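Local coordinates for pesticidial crystal protein CRY2AA (PDB 1I5P) that kills dipteran and lepidopteran larvae as a bacterial insecticidal toxin, binding midgut epithelial cells and promoting their colloid-osmotic lysis, at residues N88-I93 with L174-Q179; Q103-D108 with Q170-P175. All coordinates share one frame; numbering follows the deposited sequence.

Interaction 1: N88-I93 with L174-Q179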
ATOM      1  N   ASN A  88      16.644  14.388 -15.392  1.00 13.17           N
ATOM      2  CA  ASN A  88      15.349  14.416 -16.069  1.00 14.18           C
ATOM      3  C   ASN A  88      14.196  13.700 -15.359  1.00 13.54           C
ATOM      4  O   ASN A  88      13.063  14.173 -15.407  1.00 11.65           O
ATOM      5  CB  ASN A  88      15.484  13.886 -17.507  1.00 14.12           C
ATOM      6  CG  ASN A  88      15.492  12.370 -17.585  1.00 17.78           C
ATOM      7  OD1 ASN A  88      16.502  11.726 -17.298  1.00 18.03           O
ATOM      8  ND2 ASN A  88      14.359  11.791 -17.979  1.00 19.01           N
ATOM      9  N   LEU A  89      14.464  12.570 -14.712  1.00 12.85           N
ATOM     10  CA  LEU A  89      13.387  11.856 -14.022  1.00 13.46           C
ATOM     11  C   LEU A  89      12.903  12.631 -12.796  1.00 13.83           C
ATOM     12  O   LEU A  89      11.710  12.620 -12.472  1.00 12.40           O
ATOM     13  CB  LEU A  89      13.838  10.441 -13.622  1.00 11.19           C
ATOM     14  CG  LEU A  89      14.169   9.493 -14.783  1.00 11.46           C
ATOM     15  CD1 LEU A  89      14.483   8.106 -14.245  1.00 10.45           C
ATOM     16  CD2 LEU A  89      12.996   9.422 -15.759  1.00  8.47           C
ATOM     17  N   MET A  90      13.825  13.300 -12.113  1.00 12.07           N
ATOM     18  CA  MET A  90      13.449  14.093 -10.953  1.00 14.98           C
ATOM     19  C   MET A  90      12.705  15.331 -11.452  1.00 15.00           C
ATOM     20  O   MET A  90      11.714  15.751 -10.859  1.00 13.30           O
ATOM     21  CB  MET A  90      14.692  14.506 -10.164  1.00 17.28           C
ATOM     22  CG  MET A  90      15.323  13.375  -9.376  1.00 20.39           C
ATOM     23  SD  MET A  90      14.213  12.753  -8.094  1.00 22.43           S
ATOM     24  CE  MET A  90      14.744  13.740  -6.675  1.00 25.59           C
ATOM     25  N   GLN A  91      13.178  15.909 -12.553  1.00 14.07           N
ATOM     26  CA  GLN A  91      12.524  17.090 -13.095  1.00 15.53           C
ATOM     27  C   GLN A  91      11.105  16.735 -13.517  1.00 13.72           C
ATOM     28  O   GLN A  91      10.187  17.523 -13.332  1.00 12.42           O
ATOM     29  CB  GLN A  91      13.292  17.651 -14.297  1.00 16.47           C
ATOM     30  CG  GLN A  91      14.700  18.133 -13.977  1.00 26.44           C
ATOM     31  CD  GLN A  91      15.395  18.742 -15.181  1.00 32.20           C
ATOM     32  OE1 GLN A  91      15.010  18.498 -16.325  1.00 33.98           O
ATOM     33  NE2 GLN A  91      16.437  19.530 -14.930  1.00 37.51           N
ATOM     34  N   ASP A  92      10.926  15.543 -14.078  1.00 13.17           N
ATOM     35  CA  ASP A  92       9.608  15.108 -14.523  1.00 12.19           C
ATOM     36  C   ASP A  92       8.666  14.852 -13.349  1.00 11.80           C
ATOM     37  O   ASP A  92       7.465  15.099 -13.440  1.00 11.91           O
ATOM     38  CB  ASP A  92       9.728  13.848 -15.375  1.00 12.92           C
ATOM     39  CG  ASP A  92       8.380  13.255 -15.717  1.00 16.09           C
ATOM     40  OD1 ASP A  92       7.683  13.821 -16.592  1.00 15.24           O
ATOM     41  OD2 ASP A  92       8.012  12.228 -15.101  1.00 16.96           O
ATOM     42  N   ILE A  93       9.209  14.339 -12.252  1.00 11.84           N
ATOM     43  CA  ILE A  93       8.399  14.082 -11.067  1.00 12.71           C
ATOM     44  C   ILE A  93       7.792  15.406 -10.614  1.00 13.37           C
ATOM     45  O   ILE A  93       6.598  15.489 -10.334  1.00 13.84           O
ATOM     46  CB  ILE A  93       9.254  13.497  -9.925  1.00 11.74           C
ATOM     47  CG1 ILE A  93       9.518  12.010 -10.194  1.00 11.49           C
ATOM     48  CG2 ILE A  93       8.552  13.701  -8.581  1.00  9.99           C
ATOM     49  CD1 ILE A  93      10.453  11.352  -9.186  1.00  8.61           C
ATOM     50  N   LEU A 174       6.924  17.573  -2.027  1.00 12.75           N
ATOM     51  CA  LEU A 174       6.986  16.348  -1.229  1.00 11.67           C
ATOM     52  C   LEU A 174       7.544  15.126  -1.986  1.00 10.14           C
ATOM     53  O   LEU A 174       8.377  14.396  -1.443  1.00  9.95           O
ATOM     54  CB  LEU A 174       5.616  16.033  -0.626  1.00  7.52           C
ATOM     55  CG  LEU A 174       5.628  15.118   0.609  1.00 12.30           C
ATOM     56  CD1 LEU A 174       6.538  15.703   1.699  1.00 11.29           C
ATOM     57  CD2 LEU A 174       4.210  14.940   1.138  1.00 10.42           C
ATOM     58  N   PRO A 175       7.105  14.889  -3.235  1.00  7.93           N
ATOM     59  CA  PRO A 175       7.630  13.736  -3.973  1.00 12.21           C
ATOM     60  C   PRO A 175       9.144  13.851  -4.118  1.00 12.82           C
ATOM     61  O   PRO A 175       9.869  12.893  -3.892  1.00 13.92           O
ATOM     62  CB  PRO A 175       6.893  13.818  -5.310  1.00  9.70           C
ATOM     63  CG  PRO A 175       5.573  14.381  -4.905  1.00 11.23           C
ATOM     64  CD  PRO A 175       5.996  15.510  -3.978  1.00  9.01           C
ATOM     65  N   LEU A 176       9.621  15.037  -4.472  1.00 13.85           N
ATOM     66  CA  LEU A 176      11.060  15.248  -4.626  1.00 13.77           C
ATOM     67  C   LEU A 176      11.771  15.068  -3.292  1.00 14.36           C
ATOM     68  O   LEU A 176      12.817  14.426  -3.220  1.00 15.73           O
ATOM     69  CB  LEU A 176      11.345  16.650  -5.175  1.00 12.10           C
ATOM     70  CG  LEU A 176      10.967  16.968  -6.627  1.00 13.73           C
ATOM     71  CD1 LEU A 176      11.589  18.306  -7.021  1.00 11.63           C
ATOM     72  CD2 LEU A 176      11.474  15.871  -7.561  1.00 14.03           C
ATOM     73  N   PHE A 177      11.206  15.633  -2.230  1.00 13.51           N
ATOM     74  CA  PHE A 177      11.826  15.500  -0.921  1.00 13.31           C
ATOM     75  C   PHE A 177      11.913  14.029  -0.522  1.00 11.53           C
ATOM     76  O   PHE A 177      12.908  13.587   0.048  1.00 13.19           O
ATOM     77  CB  PHE A 177      11.046  16.275   0.147  1.00 11.56           C
ATOM     78  CG  PHE A 177      11.542  16.020   1.545  1.00 13.44           C
ATOM     79  CD1 PHE A 177      12.710  16.623   2.004  1.00 13.48           C
ATOM     80  CD2 PHE A 177      10.897  15.098   2.365  1.00 14.88           C
ATOM     81  CE1 PHE A 177      13.232  16.308   3.254  1.00 14.43           C
ATOM     82  CE2 PHE A 177      11.410  14.775   3.617  1.00 14.49           C
ATOM     83  CZ  PHE A 177      12.583  15.381   4.062  1.00 13.51           C
ATOM     84  N   ALA A 178      10.866  13.271  -0.828  1.00 11.55           N
ATOM     85  CA  ALA A 178      10.848  11.849  -0.502  1.00 12.06           C
ATOM     86  C   ALA A 178      11.997  11.142  -1.207  1.00 11.98           C
ATOM     87  O   ALA A 178      12.691  10.325  -0.605  1.00 12.77           O
ATOM     88  CB  ALA A 178       9.526  11.232  -0.918  1.00 12.32           C
ATOM     89  N   GLN A 179      12.195  11.454  -2.485  1.00 11.93           N
ATOM     90  CA  GLN A 179      13.287  10.841  -3.235  1.00 12.03           C
ATOM     91  C   GLN A 179      14.628  11.217  -2.599  1.00 13.36           C
ATOM     92  O   GLN A 179      15.512  10.375  -2.466  1.00 14.53           O
ATOM     93  CB  GLN A 179      13.267  11.293  -4.698  1.00 12.20           C
ATOM     94  CG  GLN A 179      12.141  10.705  -5.550  1.00 10.49           C
ATOM     95  CD  GLN A 179      12.152   9.185  -5.581  1.00 15.64           C
ATOM     96  OE1 GLN A 179      13.194   8.554  -5.400  1.00 13.25           O
ATOM     97  NE2 GLN A 179      10.985   8.586  -5.825  1.00 13.63           N
TER
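M90 and I93 meet P175, L176 and Q179 in a buried, apolar helix-helix contact inside the N-terminal helical bundle of this three-domain delta-endotoxin. The short helical segments 88-93 and 174-179 run roughly antiparallel, with 146° between their directions and an axis separation of 9.8 Å, so the space between them is bridged by side chains. M90 and L176 form the backbone register, their CA atoms 6.9 Å apart.

The M90 chain bends at both chi2 and chi3, and this brings its thioether across to the second helix. Its methyl CE comes to 3.5 Å from Q179 CB and also reaches the CD2 methyl of L176, while SD passes obliquely over CB and CG of Q179, at similar distances from both. L176 answers with the same CD2, which sits 3.3 Å from the carbonyl oxygen M90 O and 3.8 Å from I93 CG2. I93 uses its two branches separately. CG2, anti to the backbone N, lies 3.7 Å from P175 CB, whereas CD1 at the end of the other branch is 4.1 Å from Q179 CG, the two side chains crossing at about a right angle. P175 stands at a kink, where the nitrogens of P175 and L176 lack a bond to the preceding turn.

Around this pair, V53 of helix 53-65 touches I93, L117 of helix 107-135 touches M90, and N251 of helix 238-259 touches both I93 and P175. Q179 presents its aliphatic part to M90 and I93, while its NE2 makes a weak hydrogen bond to Y255 OH. With 255 Å² buried and every touching residue buried, the two helices are held here by van der Waals and hydrophobic packing, and the glutamine's polar end is directed to a third helix.

Interaction 2: Q103-D108 with Q170-P175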
ATOM      1  N   GLN A 103      -0.574  23.045  -9.188  1.00 22.82           N
ATOM      2  CA  GLN A 103       0.208  24.004  -8.415  1.00 25.97           C
ATOM      3  C   GLN A 103       1.555  24.157  -9.106  1.00 25.96           C
ATOM      4  O   GLN A 103       2.090  23.204  -9.665  1.00 26.39           O
ATOM      5  CB  GLN A 103       0.445  23.520  -6.976  1.00 28.53           C
ATOM      6  CG  GLN A 103      -0.809  23.268  -6.142  1.00 29.80           C
ATOM      7  CD  GLN A 103      -0.494  22.956  -4.680  1.00 31.87           C
ATOM      8  OE1 GLN A 103      -1.309  22.361  -3.970  1.00 31.01           O
ATOM      9  NE2 GLN A 103       0.687  23.372  -4.221  1.00 29.68           N
ATOM     10  N   ARG A 104       2.102  25.361  -9.064  1.00 26.52           N
ATOM     11  CA  ARG A 104       3.384  25.625  -9.691  1.00 27.65           C
ATOM     12  C   ARG A 104       4.328  26.351  -8.752  1.00 26.42           C
ATOM     13  O   ARG A 104       3.901  27.156  -7.928  1.00 27.14           O
ATOM     14  CB  ARG A 104       3.188  26.460 -10.956  1.00 30.58           C
ATOM     15  CG  ARG A 104       2.723  25.663 -12.160  1.00 37.69           C
ATOM     16  CD  ARG A 104       3.716  25.833 -13.298  1.00 43.10           C
ATOM     17  NE  ARG A 104       5.069  25.523 -12.846  1.00 47.82           N
ATOM     18  CZ  ARG A 104       6.146  26.238 -13.154  1.00 48.59           C
ATOM     19  NH1 ARG A 104       6.037  27.314 -13.921  1.00 48.58           N
ATOM     20  NH2 ARG A 104       7.335  25.881 -12.683  1.00 46.15           N
ATOM     21  N   LEU A 105       5.615  26.052  -8.871  1.00 24.87           N
ATOM     22  CA  LEU A 105       6.617  26.711  -8.047  1.00 24.61           C
ATOM     23  C   LEU A 105       6.853  28.075  -8.670  1.00 25.85           C
ATOM     24  O   LEU A 105       6.609  28.255  -9.864  1.00 25.70           O
ATOM     25  CB  LEU A 105       7.937  25.943  -8.085  1.00 23.55           C
ATOM     26  CG  LEU A 105       8.030  24.549  -7.476  1.00 22.58           C
ATOM     27  CD1 LEU A 105       9.435  24.000  -7.706  1.00 21.25           C
ATOM     28  CD2 LEU A 105       7.715  24.614  -5.993  1.00 19.90           C
ATOM     29  N   ASN A 106       7.317  29.040  -7.885  1.00 24.41           N
ATOM     30  CA  ASN A 106       7.608  30.334  -8.478  1.00 25.98           C
ATOM     31  C   ASN A 106       8.951  30.155  -9.180  1.00 26.68           C
ATOM     32  O   ASN A 106       9.626  29.136  -8.991  1.00 25.47           O
ATOM     33  CB  ASN A 106       7.683  31.434  -7.417  1.00 23.41           C
ATOM     34  CG  ASN A 106       8.774  31.198  -6.401  1.00 25.00           C
ATOM     35  OD1 ASN A 106       9.503  30.208  -6.465  1.00 25.41           O
ATOM     36  ND2 ASN A 106       8.895  32.115  -5.448  1.00 26.09           N
ATOM     37  N   THR A 107       9.344  31.134  -9.983  1.00 27.57           N
ATOM     38  CA  THR A 107      10.590  31.047 -10.731  1.00 29.40           C
ATOM     39  C   THR A 107      11.843  30.868  -9.869  1.00 28.75           C
ATOM     40  O   THR A 107      12.760  30.145 -10.255  1.00 25.70           O
ATOM     41  CB  THR A 107      10.767  32.285 -11.633  1.00 32.06           C
ATOM     42  OG1 THR A 107      11.688  31.979 -12.688  1.00 35.79           O
ATOM     43  CG2 THR A 107      11.295  33.462 -10.828  1.00 33.36           C
ATOM     44  N   ASP A 108      11.884  31.521  -8.711  1.00 28.59           N
ATOM     45  CA  ASP A 108      13.042  31.424  -7.818  1.00 28.74           C
ATOM     46  C   ASP A 108      13.240  30.022  -7.244  1.00 26.02           C
ATOM     47  O   ASP A 108      14.348  29.493  -7.260  1.00 25.50           O
ATOM     48  CB  ASP A 108      12.913  32.427  -6.665  1.00 33.16           C
ATOM     49  CG  ASP A 108      13.215  33.856  -7.090  1.00 40.28           C
ATOM     50  OD1 ASP A 108      12.999  34.776  -6.270  1.00 42.78           O
ATOM     51  OD2 ASP A 108      13.673  34.058  -8.237  1.00 42.35           O
ATOM     52  N   GLN A 170       5.489  22.994   0.086  1.00 16.72           N
ATOM     53  CA  GLN A 170       5.852  21.734   0.726  1.00 16.36           C
ATOM     54  C   GLN A 170       5.171  20.506   0.134  1.00 14.99           C
ATOM     55  O   GLN A 170       5.823  19.483  -0.062  1.00 16.16           O
ATOM     56  CB  GLN A 170       5.590  21.805   2.232  1.00 17.60           C
ATOM     57  CG  GLN A 170       6.250  23.002   2.906  1.00 21.01           C
ATOM     58  CD  GLN A 170       6.437  22.808   4.394  1.00 23.37           C
ATOM     59  OE1 GLN A 170       5.512  22.408   5.101  1.00 29.72           O
ATOM     60  NE2 GLN A 170       7.642  23.093   4.883  1.00 24.12           N
ATOM     61  N   LEU A 171       3.878  20.596  -0.164  1.00 13.61           N
ATOM     62  CA  LEU A 171       3.177  19.446  -0.734  1.00 14.19           C
ATOM     63  C   LEU A 171       3.629  19.193  -2.166  1.00 14.69           C
ATOM     64  O   LEU A 171       3.815  18.049  -2.580  1.00 13.03           O
ATOM     65  CB  LEU A 171       1.661  19.659  -0.727  1.00 13.40           C
ATOM     66  CG  LEU A 171       0.845  18.460  -1.235  1.00 14.10           C
ATOM     67  CD1 LEU A 171       0.861  17.345  -0.175  1.00 10.24           C
ATOM     68  CD2 LEU A 171      -0.586  18.889  -1.524  1.00 12.00           C
ATOM     69  N   LEU A 172       3.801  20.269  -2.923  1.00 13.66           N
ATOM     70  CA  LEU A 172       4.228  20.156  -4.309  1.00 13.72           C
ATOM     71  C   LEU A 172       5.614  19.531  -4.439  1.00 14.15           C
ATOM     72  O   LEU A 172       5.887  18.799  -5.389  1.00 12.79           O
ATOM     73  CB  LEU A 172       4.217  21.539  -4.967  1.00 18.22           C
ATOM     74  CG  LEU A 172       4.632  21.597  -6.439  1.00 19.67           C
ATOM     75  CD1 LEU A 172       3.956  20.471  -7.209  1.00 18.13           C
ATOM     76  CD2 LEU A 172       4.253  22.957  -7.021  1.00 23.87           C
ATOM     77  N   LEU A 173       6.477  19.821  -3.473  1.00 13.39           N
ATOM     78  CA  LEU A 173       7.838  19.310  -3.471  1.00 14.45           C
ATOM     79  C   LEU A 173       7.985  17.998  -2.706  1.00 13.35           C
ATOM     80  O   LEU A 173       9.044  17.374  -2.733  1.00 13.66           O
ATOM     81  CB  LEU A 173       8.772  20.354  -2.857  1.00 13.49           C
ATOM     82  CG  LEU A 173       8.907  21.680  -3.611  1.00 16.63           C
ATOM     83  CD1 LEU A 173       9.625  22.705  -2.744  1.00 14.93           C
ATOM     84  CD2 LEU A 173       9.676  21.445  -4.905  1.00 14.28           C
ATOM     85  N   LEU A 174       6.924  17.573  -2.027  1.00 12.75           N
ATOM     86  CA  LEU A 174       6.986  16.348  -1.229  1.00 11.67           C
ATOM     87  C   LEU A 174       7.544  15.126  -1.986  1.00 10.14           C
ATOM     88  O   LEU A 174       8.377  14.396  -1.443  1.00  9.95           O
ATOM     89  CB  LEU A 174       5.616  16.033  -0.626  1.00  7.52           C
ATOM     90  CG  LEU A 174       5.628  15.118   0.609  1.00 12.30           C
ATOM     91  CD1 LEU A 174       6.538  15.703   1.699  1.00 11.29           C
ATOM     92  CD2 LEU A 174       4.210  14.940   1.138  1.00 10.42           C
ATOM     93  N   PRO A 175       7.105  14.889  -3.235  1.00  7.93           N
ATOM     94  CA  PRO A 175       7.630  13.736  -3.973  1.00 12.21           C
ATOM     95  C   PRO A 175       9.144  13.851  -4.118  1.00 12.82           C
ATOM     96  O   PRO A 175       9.869  12.893  -3.892  1.00 13.92           O
ATOM     97  CB  PRO A 175       6.893  13.818  -5.310  1.00  9.70           C
ATOM     98  CG  PRO A 175       5.573  14.381  -4.905  1.00 11.23           C
ATOM     99  CD  PRO A 175       5.996  15.510  -3.978  1.00  9.01           C
TER
HETATM  100  O   HOH W   1       2.455  22.867  -2.167  1.00 12.60           O
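Q103 and L172 bring the two backbones closest, with their CA atoms 6.9 Å apart, where a connecting loop passes the early part of helix 170-193. Residues 103-105 have extended backbone angles. N106 is the N-cap of helix 107-135: its side chain caps a backbone N just beyond the segment, and OD1 also bonds T109 OG1. On the other side, L173 has phi/psi of -92/-7°, L174 N makes a weak bond to L171 O, and P175 N has no bond to the turn before, so the helix is kinked at this point.

L172 makes the largest single contribution. Its CG lies anti to the backbone N, directing the isobutyl group at the loop, and CD2 packs against the main chain there, 3.4 Å from Q103 O, and against the start of the Q103 side chain, 3.8 Å from Q103 CB. The same methyl also meets L105 CD2 at 4.0 Å. L105 in turn spreads both methyls over L173: CD1 is 3.8 Å from L173 CD2, and CD2 of L105 is nearly as close to that atom. The Q103 side chain, extended beyond CG, runs past L172 in the opposite direction and brings its amide near the helix, where one water accepts from Q103 NE2 at 2.8 Å and L172 N at 3.0 Å and so bridges the side chain to this backbone N-H.

The CB of R104 is directed away from the helix, and its NE forms a salt bridge with E98 OE2, while E98 OE1 receives the L105 backbone N-H; both oxygens of that carboxylate thus hold the loop to helix 88-101. L94 of that helix touches L105, and T97 touches L172. L171 touches A230 of helix 202-232 and F244 and M248 of helix 238-259, placing the partly buried contact between these three helices, with loop residues Y169 and I166 beside L105 and L173.

In the fold
Interactions 1 and 2 have centres about 11 Å apart and lie on the same side of the chain's centre, within the N-terminal endotoxin domain. Both end on helix 170-193: interaction 2 uses residues 170-175 and interaction 1 the following turn, 174-179, with L174 and P175 common to the two segments. Their earlier partners follow one another along the chain, nine residues apart: 88-93 lies on helix 88-101, and the segment 103-108 leads into helix 107-135. Partner order is reversed, the earlier segment meeting the later part of helix 170-193, consistent with the roughly antiparallel course of 88-93 and 174-179. Together they pack helix 88-101 and the loop after it along one helix of the bundle.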